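Local coordinates for protein fructokinase (Silicibacter sp., PDB 3C8U) that probably phosphorylates fructose or a related small substrate using ATP, consistent with a P-loop kinase fold, at residues A[13-18]-A[148-153]. Residues are numbered along the deposited sequence; the frame is centred on the assembly and turned at random.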
loop_
_atom_site.group_PDB
_atom_site.type_symbol
_atom_site.label_atom_id
_atom_site.label_comp_id
_atom_site.label_asym_id
_atom_site.label_seq_id
_atom_site.Cartn_x
_atom_site.Cartn_y
_atom_site.Cartn_z
ATOM N N GLU A 13 -0.152 -13.990 15.870
ATOM C CA GLU A 13 0.844 -14.939 16.394
ATOM C C GLU A 13 2.233 -14.416 16.166
ATOM O O GLU A 13 3.177 -14.820 16.836
ATOM C CB GLU A 13 0.768 -16.309 15.700
ATOM C CG GLU A 13 -0.515 -17.027 15.932
ATOM C CD GLU A 13 -0.596 -18.297 15.114
ATOM O OE1 GLU A 13 0.255 -18.495 14.221
ATOM O OE2 GLU A 13 -1.542 -19.054 15.355
ATOM N N ARG A 14 2.351 -13.560 15.179
ATOM C CA ARG A 14 3.666 -13.070 14.750
ATOM C C ARG A 14 4.024 -11.727 15.367
ATOM O O ARG A 14 5.186 -11.308 15.360
ATOM C CB ARG A 14 3.752 -13.015 13.237
ATOM C CG ARG A 14 3.769 -14.400 12.618
ATOM C CD ARG A 14 3.709 -14.267 11.089
ATOM N NE ARG A 14 3.927 -15.535 10.373
ATOM C CZ ARG A 14 3.065 -16.539 10.353
ATOM N NH1 ARG A 14 1.924 -16.476 11.033
ATOM N NH2 ARG A 14 3.361 -17.635 9.664
ATOM N N LEU A 15 3.019 -11.066 15.913
ATOM C CA LEU A 15 3.236 -9.796 16.644
ATOM C C LEU A 15 3.764 -10.125 18.033
ATOM O O LEU A 15 3.620 -11.226 18.510
ATOM C CB LEU A 15 1.935 -9.004 16.730
ATOM C CG LEU A 15 1.488 -8.453 15.359
ATOM C CD1 LEU A 15 0.120 -7.818 15.528
ATOM C CD2 LEU A 15 2.522 -7.465 14.741
ATOM N N ASP A 16 4.389 -9.162 18.668
ATOM C CA ASP A 16 5.034 -9.363 19.972
ATOM C C ASP A 16 4.359 -8.431 20.966
ATOM O O ASP A 16 4.560 -7.220 20.911
ATOM C CB ASP A 16 6.518 -9.029 19.888
ATOM C CG ASP A 16 7.236 -9.192 21.207
ATOM O OD1 ASP A 16 6.599 -9.544 22.225
ATOM O OD2 ASP A 16 8.452 -8.910 21.228
ATOM N N PRO A 17 3.547 -8.980 21.843
ATOM C CA PRO A 17 2.764 -8.206 22.818
ATOM C C PRO A 17 3.646 -7.364 23.741
ATOM O O PRO A 17 3.192 -6.364 24.295
ATOM C CB PRO A 17 2.037 -9.288 23.628
ATOM C CG PRO A 17 2.240 -10.536 22.914
ATOM C CD PRO A 17 3.377 -10.428 22.010
ATOM N N ARG A 18 4.908 -7.763 23.880
ATOM C CA ARG A 18 5.811 -7.067 24.822
ATOM C C ARG A 18 6.575 -5.939 24.156
ATOM O O ARG A 18 7.305 -5.192 24.796
ATOM C CB ARG A 18 6.808 -8.037 25.440
ATOM C CG ARG A 18 6.139 -9.113 26.204
ATOM C CD ARG A 18 6.761 -9.289 27.517
ATOM N NE ARG A 18 6.178 -10.426 28.190
ATOM C CZ ARG A 18 6.449 -10.773 29.440
ATOM N NH1 ARG A 18 7.314 -10.072 30.148
ATOM N NH2 ARG A 18 5.872 -11.832 29.968
ATOM N N TRP A 148 8.977 -3.413 9.029
ATOM C CA TRP A 148 7.720 -4.109 9.221
ATOM C C TRP A 148 7.847 -5.137 10.349
ATOM O O TRP A 148 8.871 -5.809 10.475
ATOM C CB TRP A 148 7.258 -4.849 7.964
ATOM C CG TRP A 148 7.268 -4.081 6.643
ATOM C CD1 TRP A 148 7.581 -4.587 5.431
ATOM C CD2 TRP A 148 6.976 -2.687 6.437
ATOM N NE1 TRP A 148 7.489 -3.613 4.465
ATOM C CE2 TRP A 148 7.100 -2.437 5.056
ATOM C CE3 TRP A 148 6.599 -1.639 7.284
ATOM C CZ2 TRP A 148 6.880 -1.178 4.502
ATOM C CZ3 TRP A 148 6.373 -0.382 6.733
ATOM C CH2 TRP A 148 6.510 -0.164 5.351
ATOM N N ASP A 149 6.778 -5.294 11.132
ATOM C CA ASP A 149 6.748 -6.356 12.128
ATOM C C ASP A 149 6.220 -7.643 11.546
ATOM O O ASP A 149 6.681 -8.734 11.874
ATOM C CB ASP A 149 5.981 -5.916 13.380
ATOM C CG ASP A 149 6.664 -4.759 14.073
ATOM O OD1 ASP A 149 7.809 -4.919 14.571
ATOM O OD2 ASP A 149 6.048 -3.687 14.154
ATOM N N VAL A 150 5.236 -7.492 10.667
ATOM C CA VAL A 150 4.659 -8.605 9.905
ATOM C C VAL A 150 4.416 -8.067 8.502
ATOM O O VAL A 150 4.040 -6.913 8.315
ATOM C CB VAL A 150 3.327 -9.170 10.505
ATOM C CG1 VAL A 150 2.772 -10.352 9.674
ATOM C CG2 VAL A 150 3.498 -9.564 12.001
ATOM N N SER A 151 4.683 -8.887 7.518
ATOM C CA SER A 151 4.430 -8.502 6.139
ATOM C C SER A 151 3.606 -9.540 5.403
ATOM O O SER A 151 3.734 -10.776 5.594
ATOM C CB SER A 151 5.739 -8.242 5.407
ATOM O OG SER A 151 6.368 -9.478 5.092
ATOM N N ILE A 152 2.728 -8.986 4.581
ATOM C CA ILE A 152 1.762 -9.727 3.778
ATOM C C ILE A 152 1.854 -9.296 2.320
ATOM O O ILE A 152 1.776 -8.114 1.990
ATOM C CB ILE A 152 0.294 -9.485 4.227
ATOM C CG1 ILE A 152 0.128 -9.704 5.729
ATOM C CG2 ILE A 152 -0.685 -10.363 3.381
ATOM C CD1 ILE A 152 -1.183 -9.181 6.318
ATOM N N ARG A 153 2.013 -10.282 1.455
ATOM C CA ARG A 153 1.898 -10.063 0.023
ATOM C C ARG A 153 0.550 -10.547 -0.463
ATOM O O ARG A 153 0.135 -11.678 -0.203
ATOM C CB ARG A 153 3.018 -10.745 -0.750
ATOM C CG ARG A 153 2.688 -10.894 -2.245
ATOM C CD ARG A 153 3.867 -11.483 -3.003
ATOM N NE ARG A 153 4.917 -10.495 -3.140
ATOM C CZ ARG A 153 6.086 -10.563 -2.530
ATOM N NH1 ARG A 153 6.365 -11.625 -1.768
ATOM N NH2 ARG A 153 6.979 -9.583 -2.706
#
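V150 meets L15 and R14 through a single methyl group. The contact is small and apolar, burying 162 Å² in all. CG2 of V150 lies 3.6 Å from CD2 of L15 and 3.7 Å from CB of R14, so the methyl touches both residues. V150 has CG1 anti to its backbone N (chi1 -179°), which leaves CG2 beside that N and turned toward R14 and L15. The L15 and V150 side chains cross at about a right angle. L15 also reaches D149, the residue just before strand 150-154: its CD2 is 4.0 Å from CB of D149. Here too the side chains cross nearly perpendicularly.

R14 contributes the root of its side chain. The chain then runs extended from CG to NE and leads away from the strand. Its NH1 is hydrogen-bonded to the carbonyl O of G10, one turn back in helix 4-14.

The D149 carboxylate is bound outside the two segments. OD2 accepts from the backbone N of L24 and OD1 from NE2 of Q19. These bonds tie the residue before strand 150-154 to strand 23-28 and the loop leading into it. Within 13-18, OD1 of D16 accepts from the backbone N of R18, forming an Asx turn.

The contact packs the C-terminal end of helix 4-14 and the following loop against the beginning of strand 150-154. That strand lies between strands 23-28 and 203-205 in the parallel sheet, whose strand order 2-3-1-4-5 is consistent with the alpha/beta core of a P-loop kinase. L203 touches both R14 and V150, while L15 also packs on Q23 and L51. Further along the strand, I152 meets L7 and V11 of the same helix.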